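Local atomic coordinates of putative branched-chain amino acid ABC transporter, periplasmic branched-chain amino acid-binding protein (Pseudomonas protegens Pf-5, PDB entry 4RU0), a protein that probably binds branched-chain amino acids or related small solutes outside the cytoplasmic membrane and delivers them to an ABC transporter. Residues Arg342-Lys347 with Gly358-Glu363; His364-Asp369 with Asn383-Cys388. One frame throughout, in Å; residues are numbered along the deposited sequence.

How the contacts relate
Read from the N terminus, the chain enters contact 1 near the end of helix 325-348, turns through a short connection and crosses it with helix 355-363, so that 358-363 closes a loop of ten residues against 342-347. Contact 2 opens at once: 364-369 continues from that helix and carries the short strand 366-367; helix 369-375 follows, and 383-388 returns antiparallel, with thirteen residues in between. The two closures therefore stand in series, neither nested nor crossed. They nevertheless touch, since T343 CG2 lies 3.5 Å from H364 O and L362 O meets L386 CB. Together they illustrate how consecutive local closures join two helices and a two-stranded sheet into one packed region.

Contact 1 (Arg342-Lys347 with Gly358-Glu363); sequences RTAQGK and GRWGLE
K347 lays its aliphatic chain across the indole of W360, the two side chains crossing at about a right angle. The CD methylene sits over one face of the six-membered ring, 3.9 Å from its centroid and displaced toward the rim, in a CH-pi contact; its nearest ring atom is CZ2, at 3.5 Å. The lysine reaches this face because CG stands anti to the backbone N (chi1 -174°) and the chain stays extended beyond it. T343 O comes to the indole at its edge, in the ring plane, 3.9 Å from CZ3. Next to the indole the two backbones come close: A344 CB rests 3.8 Å from G361 CA, where any beta carbon on the glycine would crowd the alanine methyl. T343 CG2 packs near G361 O, while its OG1 is hydrogen-bonded to E339 O one turn earlier in the same helix. Replacing W360 with an alanine would probably strip the K347 methylenes of their aromatic platform and open a gap beside A344. Outside the pair, H364 stacks on the same indole. The axes of segments 342-347 and 358-363 approach to 7.8 Å at 110°, a close helix-helix crossing in which alanine meets glycine beside an aromatic side chain, within a periplasmic binding protein fold.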
ATOM      1  N   ARG A 342     -14.927   8.102 -10.778  1.00 49.07           N
ATOM      2  CA  ARG A 342     -15.310   9.492 -10.993  1.00 50.83           C
ATOM      3  C   ARG A 342     -14.586  10.085 -12.196  1.00 50.01           C
ATOM      4  O   ARG A 342     -15.195  10.754 -13.026  1.00 63.18           O
ATOM      5  CB  ARG A 342     -15.021  10.318  -9.738  1.00 51.80           C
ATOM      6  CG  ARG A 342     -15.241  11.815  -9.900  1.00 56.18           C
ATOM      7  CD  ARG A 342     -15.137  12.550  -8.569  1.00 54.94           C
ATOM      8  NE  ARG A 342     -16.221  12.194  -7.657  1.00 56.59           N
ATOM      9  CZ  ARG A 342     -16.060  11.503  -6.533  1.00 56.24           C
ATOM     10  NH1 ARG A 342     -14.856  11.091  -6.176  1.00 75.02           N
ATOM     11  NH2 ARG A 342     -17.102  11.225  -5.765  1.00 57.97           N
ATOM     12  N   THR A 343     -13.289   9.820 -12.293  1.00 48.18           N
ATOM     13  CA  THR A 343     -12.479  10.330 -13.394  1.00 47.53           C
ATOM     14  C   THR A 343     -12.992   9.837 -14.744  1.00 61.69           C
ATOM     15  O   THR A 343     -13.032  10.590 -15.716  1.00 60.54           O
ATOM     16  CB  THR A 343     -10.996   9.919 -13.237  1.00 45.56           C
ATOM     17  OG1 THR A 343     -10.534  10.272 -11.929  1.00 46.32           O
ATOM     18  CG2 THR A 343     -10.125  10.601 -14.283  1.00 45.13           C
ATOM     19  N   ALA A 344     -13.386   8.567 -14.794  1.00 46.48           N
ATOM     20  CA  ALA A 344     -13.805   7.953 -16.046  1.00 51.70           C
ATOM     21  C   ALA A 344     -15.193   8.435 -16.466  1.00 51.99           C
ATOM     22  O   ALA A 344     -15.457   8.607 -17.652  1.00 48.50           O
ATOM     23  CB  ALA A 344     -13.778   6.431 -15.932  1.00 44.78           C
ATOM     24  N   GLN A 345     -16.065   8.662 -15.488  1.00 49.69           N
ATOM     25  CA  GLN A 345     -17.384   9.239 -15.742  1.00 54.68           C
ATOM     26  C   GLN A 345     -17.283  10.571 -16.481  1.00 60.19           C
ATOM     27  O   GLN A 345     -18.216  10.977 -17.168  1.00 70.72           O
ATOM     28  CB  GLN A 345     -18.156   9.440 -14.437  1.00 53.61           C
ATOM     29  CG  GLN A 345     -18.710   8.169 -13.827  1.00 53.34           C
ATOM     30  CD  GLN A 345     -19.542   8.449 -12.595  1.00 55.26           C
ATOM     31  OE1 GLN A 345     -19.838   9.600 -12.290  1.00 66.08           O
ATOM     32  NE2 GLN A 345     -19.926   7.399 -11.880  1.00 55.09           N
ATOM     33  N   GLY A 346     -16.144  11.242 -16.339  1.00 55.53           N
ATOM     34  CA  GLY A 346     -15.890  12.481 -17.047  1.00 53.02           C
ATOM     35  C   GLY A 346     -15.804  12.281 -18.548  1.00 58.02           C
ATOM     36  O   GLY A 346     -15.870  13.240 -19.316  1.00 63.00           O
ATOM     37  N   LYS A 347     -15.658  11.030 -18.973  1.00 58.83           N
ATOM     38  CA  LYS A 347     -15.601  10.723 -20.397  1.00 58.44           C
ATOM     39  C   LYS A 347     -16.670   9.700 -20.796  1.00 59.72           C
ATOM     40  O   LYS A 347     -16.903   9.458 -21.979  1.00 64.45           O
ATOM     41  CB  LYS A 347     -14.203  10.217 -20.783  1.00 57.28           C
ATOM     42  CG  LYS A 347     -14.022  10.013 -22.283  1.00 58.45           C
ATOM     43  CD  LYS A 347     -12.578   9.846 -22.705  1.00 58.39           C
ATOM     44  CE  LYS A 347     -12.499   9.650 -24.215  1.00 63.04           C
ATOM     45  NZ  LYS A 347     -11.113   9.763 -24.743  1.00 69.33           N
ATOM     46  N   GLY A 358     -12.766   1.571 -16.556  1.00 47.40           N
ATOM     47  CA  GLY A 358     -12.169   1.728 -15.246  1.00 46.95           C
ATOM     48  C   GLY A 358     -10.664   1.851 -15.366  1.00 45.98           C
ATOM     49  O   GLY A 358     -10.020   2.584 -14.615  1.00 45.97           O
ATOM     50  N   ARG A 359     -10.107   1.126 -16.329  1.00 47.04           N
ATOM     51  CA  ARG A 359      -8.680   1.181 -16.612  1.00 46.08           C
ATOM     52  C   ARG A 359      -8.309   2.565 -17.135  1.00 45.25           C
ATOM     53  O   ARG A 359      -7.251   3.103 -16.805  1.00 44.97           O
ATOM     54  CB  ARG A 359      -8.298   0.095 -17.621  1.00 43.79           C
ATOM     55  CG  ARG A 359      -6.827  -0.261 -17.653  1.00 42.84           C
ATOM     56  CD  ARG A 359      -6.024   0.653 -18.562  1.00 43.20           C
ATOM     57  NE  ARG A 359      -6.617   0.762 -19.888  1.00 50.65           N
ATOM     58  CZ  ARG A 359      -6.387  -0.088 -20.882  1.00 49.42           C
ATOM     59  NH1 ARG A 359      -5.573  -1.120 -20.697  1.00 50.23           N
ATOM     60  NH2 ARG A 359      -6.970   0.095 -22.059  1.00 50.02           N
ATOM     61  N   TRP A 360      -9.190   3.138 -17.951  1.00 46.33           N
ATOM     62  CA  TRP A 360      -8.973   4.473 -18.499  1.00 47.33           C
ATOM     63  C   TRP A 360      -8.980   5.516 -17.388  1.00 47.91           C
ATOM     64  O   TRP A 360      -8.193   6.461 -17.406  1.00 48.22           O
ATOM     65  CB  TRP A 360     -10.039   4.819 -19.547  1.00 48.52           C
ATOM     66  CG  TRP A 360      -9.742   6.096 -20.282  1.00 49.62           C
ATOM     67  CD1 TRP A 360      -9.100   6.219 -21.480  1.00 49.75           C
ATOM     68  CD2 TRP A 360     -10.052   7.430 -19.853  1.00 50.86           C
ATOM     69  NE1 TRP A 360      -8.998   7.545 -21.828  1.00 51.01           N
ATOM     70  CE2 TRP A 360      -9.575   8.309 -20.847  1.00 51.71           C
ATOM     71  CE3 TRP A 360     -10.692   7.968 -18.729  1.00 51.47           C
ATOM     72  CZ2 TRP A 360      -9.712   9.694 -20.750  1.00 53.13           C
ATOM     73  CZ3 TRP A 360     -10.825   9.345 -18.633  1.00 52.87           C
ATOM     74  CH2 TRP A 360     -10.339  10.191 -19.641  1.00 53.69           C
ATOM     75  N   GLY A 361      -9.879   5.336 -16.426  1.00 48.15           N
ATOM     76  CA  GLY A 361      -9.992   6.247 -15.303  1.00 48.82           C
ATOM     77  C   GLY A 361      -8.733   6.228 -14.461  1.00 54.33           C
ATOM     78  O   GLY A 361      -8.173   7.280 -14.139  1.00 53.08           O
ATOM     79  N   LEU A 362      -8.285   5.025 -14.111  1.00 46.60           N
ATOM     80  CA  LEU A 362      -7.051   4.848 -13.357  1.00 45.66           C
ATOM     81  C   LEU A 362      -5.877   5.539 -14.033  1.00 45.60           C
ATOM     82  O   LEU A 362      -5.129   6.262 -13.382  1.00 45.71           O
ATOM     83  CB  LEU A 362      -6.745   3.362 -13.173  1.00 44.40           C
ATOM     84  CG  LEU A 362      -7.570   2.647 -12.103  1.00 44.36           C
ATOM     85  CD1 LEU A 362      -7.515   1.155 -12.311  1.00 43.39           C
ATOM     86  CD2 LEU A 362      -7.057   3.013 -10.720  1.00 44.31           C
ATOM     87  N   GLU A 363      -5.732   5.338 -15.341  1.00 45.56           N
ATOM     88  CA  GLU A 363      -4.592   5.885 -16.074  1.00 45.57           C
ATOM     89  C   GLU A 363      -4.686   7.403 -16.245  1.00 51.49           C
ATOM     90  O   GLU A 363      -3.724   8.052 -16.661  1.00 47.14           O
ATOM     91  CB  GLU A 363      -4.457   5.205 -17.441  1.00 45.30           C
ATOM     92  CG  GLU A 363      -4.121   3.718 -17.344  1.00 46.50           C
ATOM     93  CD  GLU A 363      -3.650   3.110 -18.654  1.00 47.23           C
ATOM     94  OE1 GLU A 363      -4.140   3.522 -19.722  1.00 49.72           O
ATOM     95  OE2 GLU A 363      -2.783   2.206 -18.611  1.00 42.88           O
TER

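Contact 2 (His364-Asp369 with Asn383-Cys388); sequences HLNIDD and NLKLSC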
ATOM      1  N   HIS A 364      -5.837   7.975 -15.912  1.00 47.91           N
ATOM      2  CA  HIS A 364      -5.998   9.419 -16.010  1.00 49.36           C
ATOM      3  C   HIS A 364      -6.247  10.057 -14.650  1.00 52.48           C
ATOM      4  O   HIS A 364      -6.686  11.200 -14.565  1.00 54.98           O
ATOM      5  CB  HIS A 364      -7.130   9.766 -16.977  1.00 50.53           C
ATOM      6  CG  HIS A 364      -6.770   9.555 -18.413  1.00 50.50           C
ATOM      7  ND1 HIS A 364      -6.766   8.310 -19.003  1.00 49.49           N
ATOM      8  CD2 HIS A 364      -6.372  10.426 -19.370  1.00 51.46           C
ATOM      9  CE1 HIS A 364      -6.392   8.425 -20.264  1.00 52.61           C
ATOM     10  NE2 HIS A 364      -6.148   9.700 -20.513  1.00 55.41           N
ATOM     11  N   LEU A 365      -5.957   9.315 -13.587  1.00 50.52           N
ATOM     12  CA  LEU A 365      -6.066   9.854 -12.242  1.00 49.32           C
ATOM     13  C   LEU A 365      -5.168  11.069 -12.081  1.00 50.00           C
ATOM     14  O   LEU A 365      -3.992  11.039 -12.439  1.00 49.37           O
ATOM     15  CB  LEU A 365      -5.702   8.803 -11.199  1.00 48.40           C
ATOM     16  CG  LEU A 365      -6.858   8.047 -10.552  1.00 48.10           C
ATOM     17  CD1 LEU A 365      -6.333   7.128  -9.459  1.00 47.03           C
ATOM     18  CD2 LEU A 365      -7.875   9.021  -9.995  1.00 49.66           C
ATOM     19  N   ASN A 366      -5.739  12.145 -11.557  1.00 51.42           N
ATOM     20  CA  ASN A 366      -4.979  13.351 -11.262  1.00 52.29           C
ATOM     21  C   ASN A 366      -5.512  13.986  -9.991  1.00 53.31           C
ATOM     22  O   ASN A 366      -6.342  14.894 -10.030  1.00 57.59           O
ATOM     23  CB  ASN A 366      -5.036  14.339 -12.428  1.00 58.80           C
ATOM     24  CG  ASN A 366      -4.003  15.448 -12.305  1.00 62.46           C
ATOM     25  OD1 ASN A 366      -3.709  15.926 -11.208  1.00 68.91           O
ATOM     26  ND2 ASN A 366      -3.447  15.865 -13.438  1.00 60.80           N
ATOM     27  N   ILE A 367      -5.031  13.482  -8.862  1.00 52.95           N
ATOM     28  CA  ILE A 367      -5.434  13.972  -7.553  1.00 53.44           C
ATOM     29  C   ILE A 367      -4.533  15.114  -7.097  1.00 54.28           C
ATOM     30  O   ILE A 367      -3.351  14.905  -6.825  1.00 53.39           O
ATOM     31  CB  ILE A 367      -5.393  12.852  -6.508  1.00 52.31           C
ATOM     32  CG1 ILE A 367      -6.196  11.637  -6.989  1.00 51.45           C
ATOM     33  CG2 ILE A 367      -5.905  13.353  -5.178  1.00 53.46           C
ATOM     34  CD1 ILE A 367      -7.661  11.912  -7.163  1.00 52.71           C
ATOM     35  N   ASP A 368      -5.106  16.315  -7.022  1.00 65.47           N
ATOM     36  CA  ASP A 368      -4.402  17.514  -6.557  1.00 67.25           C
ATOM     37  C   ASP A 368      -4.510  17.690  -5.052  1.00 57.89           C
ATOM     38  O   ASP A 368      -5.248  16.971  -4.384  1.00 57.59           O
ATOM     39  CB  ASP A 368      -4.965  18.773  -7.233  1.00 71.23           C
ATOM     40  CG  ASP A 368      -4.501  18.928  -8.661  1.00 73.59           C
ATOM     41  OD1 ASP A 368      -3.381  18.472  -8.975  1.00 81.76           O
ATOM     42  OD2 ASP A 368      -5.252  19.512  -9.467  1.00 70.10           O
ATOM     43  N   ASP A 369      -3.788  18.670  -4.523  1.00 62.73           N
ATOM     44  CA  ASP A 369      -3.982  19.079  -3.139  1.00 64.50           C
ATOM     45  C   ASP A 369      -5.353  19.731  -2.977  1.00 66.73           C
ATOM     46  O   ASP A 369      -6.013  19.566  -1.947  1.00 62.57           O
ATOM     47  CB  ASP A 369      -2.882  20.037  -2.693  1.00 60.79           C
ATOM     48  CG  ASP A 369      -1.617  19.318  -2.293  1.00 80.75           C
ATOM     49  OD1 ASP A 369      -1.719  18.200  -1.746  1.00 80.32           O
ATOM     50  OD2 ASP A 369      -0.523  19.872  -2.526  1.00 82.35           O
ATOM     51  N   ASN A 383      -0.687  13.030  -3.250  1.00 50.52           N
ATOM     52  CA  ASN A 383      -1.094  13.317  -4.620  1.00 50.74           C
ATOM     53  C   ASN A 383      -0.931  12.084  -5.503  1.00 49.18           C
ATOM     54  O   ASN A 383      -0.052  11.252  -5.271  1.00 58.29           O
ATOM     55  CB  ASN A 383      -0.283  14.481  -5.202  1.00 51.56           C
ATOM     56  CG  ASN A 383      -0.659  15.824  -4.595  1.00 59.80           C
ATOM     57  OD1 ASN A 383      -1.264  15.891  -3.524  1.00 60.70           O
ATOM     58  ND2 ASN A 383      -0.304  16.905  -5.284  1.00 59.95           N
ATOM     59  N   LEU A 384      -1.789  11.967  -6.509  1.00 51.09           N
ATOM     60  CA  LEU A 384      -1.714  10.869  -7.468  1.00 48.09           C
ATOM     61  C   LEU A 384      -1.818  11.391  -8.888  1.00 48.57           C
ATOM     62  O   LEU A 384      -2.772  12.079  -9.235  1.00 49.73           O
ATOM     63  CB  LEU A 384      -2.825   9.850  -7.223  1.00 47.68           C
ATOM     64  CG  LEU A 384      -2.659   8.867  -6.071  1.00 53.58           C
ATOM     65  CD1 LEU A 384      -3.931   8.055  -5.905  1.00 46.84           C
ATOM     66  CD2 LEU A 384      -1.472   7.966  -6.343  1.00 51.95           C
ATOM     67  N   LYS A 385      -0.831  11.067  -9.708  1.00 47.80           N
ATOM     68  CA  LYS A 385      -0.908  11.373 -11.125  1.00 51.69           C
ATOM     69  C   LYS A 385      -0.430  10.167 -11.917  1.00 46.89           C
ATOM     70  O   LYS A 385       0.768   9.934 -12.055  1.00 46.27           O
ATOM     71  CB  LYS A 385      -0.090  12.618 -11.470  1.00 49.19           C
ATOM     72  CG  LYS A 385      -0.278  13.102 -12.902  1.00 49.95           C
ATOM     73  CD  LYS A 385       0.019  14.591 -13.028  1.00 62.08           C
ATOM     74  CE  LYS A 385       0.189  15.005 -14.477  1.00 64.88           C
ATOM     75  NZ  LYS A 385       1.399  14.381 -15.086  1.00 68.36           N
ATOM     76  N   LEU A 386      -1.384   9.396 -12.425  1.00 46.60           N
ATOM     77  CA  LEU A 386      -1.072   8.188 -13.178  1.00 45.49           C
ATOM     78  C   LEU A 386      -1.067   8.441 -14.675  1.00 46.63           C
ATOM     79  O   LEU A 386      -1.538   9.473 -15.151  1.00 48.98           O
ATOM     80  CB  LEU A 386      -2.067   7.073 -12.858  1.00 44.90           C
ATOM     81  CG  LEU A 386      -1.863   6.261 -11.580  1.00 44.05           C
ATOM     82  CD1 LEU A 386      -2.231   7.074 -10.341  1.00 44.80           C
ATOM     83  CD2 LEU A 386      -2.671   4.970 -11.653  1.00 43.42           C
ATOM     84  N   SER A 387      -0.518   7.481 -15.407  1.00 45.12           N
ATOM     85  CA  SER A 387      -0.516   7.507 -16.859  1.00 45.52           C
ATOM     86  C   SER A 387      -0.427   6.073 -17.348  1.00 47.28           C
ATOM     87  O   SER A 387      -0.273   5.151 -16.544  1.00 43.50           O
ATOM     88  CB  SER A 387       0.650   8.335 -17.401  1.00 46.06           C
ATOM     89  OG  SER A 387       1.880   7.634 -17.266  1.00 47.71           O
ATOM     90  N   CYS A 388      -0.523   5.883 -18.659  1.00 44.78           N
ATOM     91  CA  CYS A 388      -0.339   4.564 -19.247  1.00 43.96           C
ATOM     92  C   CYS A 388       1.070   4.052 -18.947  1.00 51.70           C
ATOM     93  O   CYS A 388       1.293   2.858 -18.778  1.00 46.51           O
ATOM     94  CB  CYS A 388      -0.583   4.608 -20.753  1.00 44.65           C
ATOM     95  SG  CYS A 388       0.093   3.192 -21.658  1.00 75.86           S
TER
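I367 and L384 face each other as an antiparallel hydrogen-bonded pair. I367 N donates to L384 O at 2.7 Å, with the donor in the carbonyl plane, while the return bond from L384 N to I367 O is weak at 3.3 Å. Farther along, L386 N reaches L365 O at 3.1 Å, its donor tilted 24° from the carbonyl plane. Between these bonds lies the non-hydrogen-bonded pair of N366 and K385, where CA-H...O contacts join K385 CA to L365 O and N366 CA to L384 O.

The side chains of I367 and L384 run side by side on one face, I367 CG1 packing 3.8 Å from L384 CB; with CG1 anti to the carbonyl carbon (chi1 -53°), that branch is brought against its neighbour. L365 CB meets L386 CD1 at 4.0 Å, again with the two side chains pointing the same way. On the other face N366 and K385 lie alongside each other, ND2 being 3.7 Å from the lysine CD, and both are exposed.

Farther out, E339 and T343 of helix 325-348 touch L365, and E339 also touches I367. L372 and M375 of helix 369-375 pack on I367, and M154 meets L384. Beyond the strand, C388 is joined to C443 by a disulfide, which ties the 383-388 segment to the C-terminal end of the chain, while strand 366-367 runs through D368, at the N-cap position, into helix 369-375.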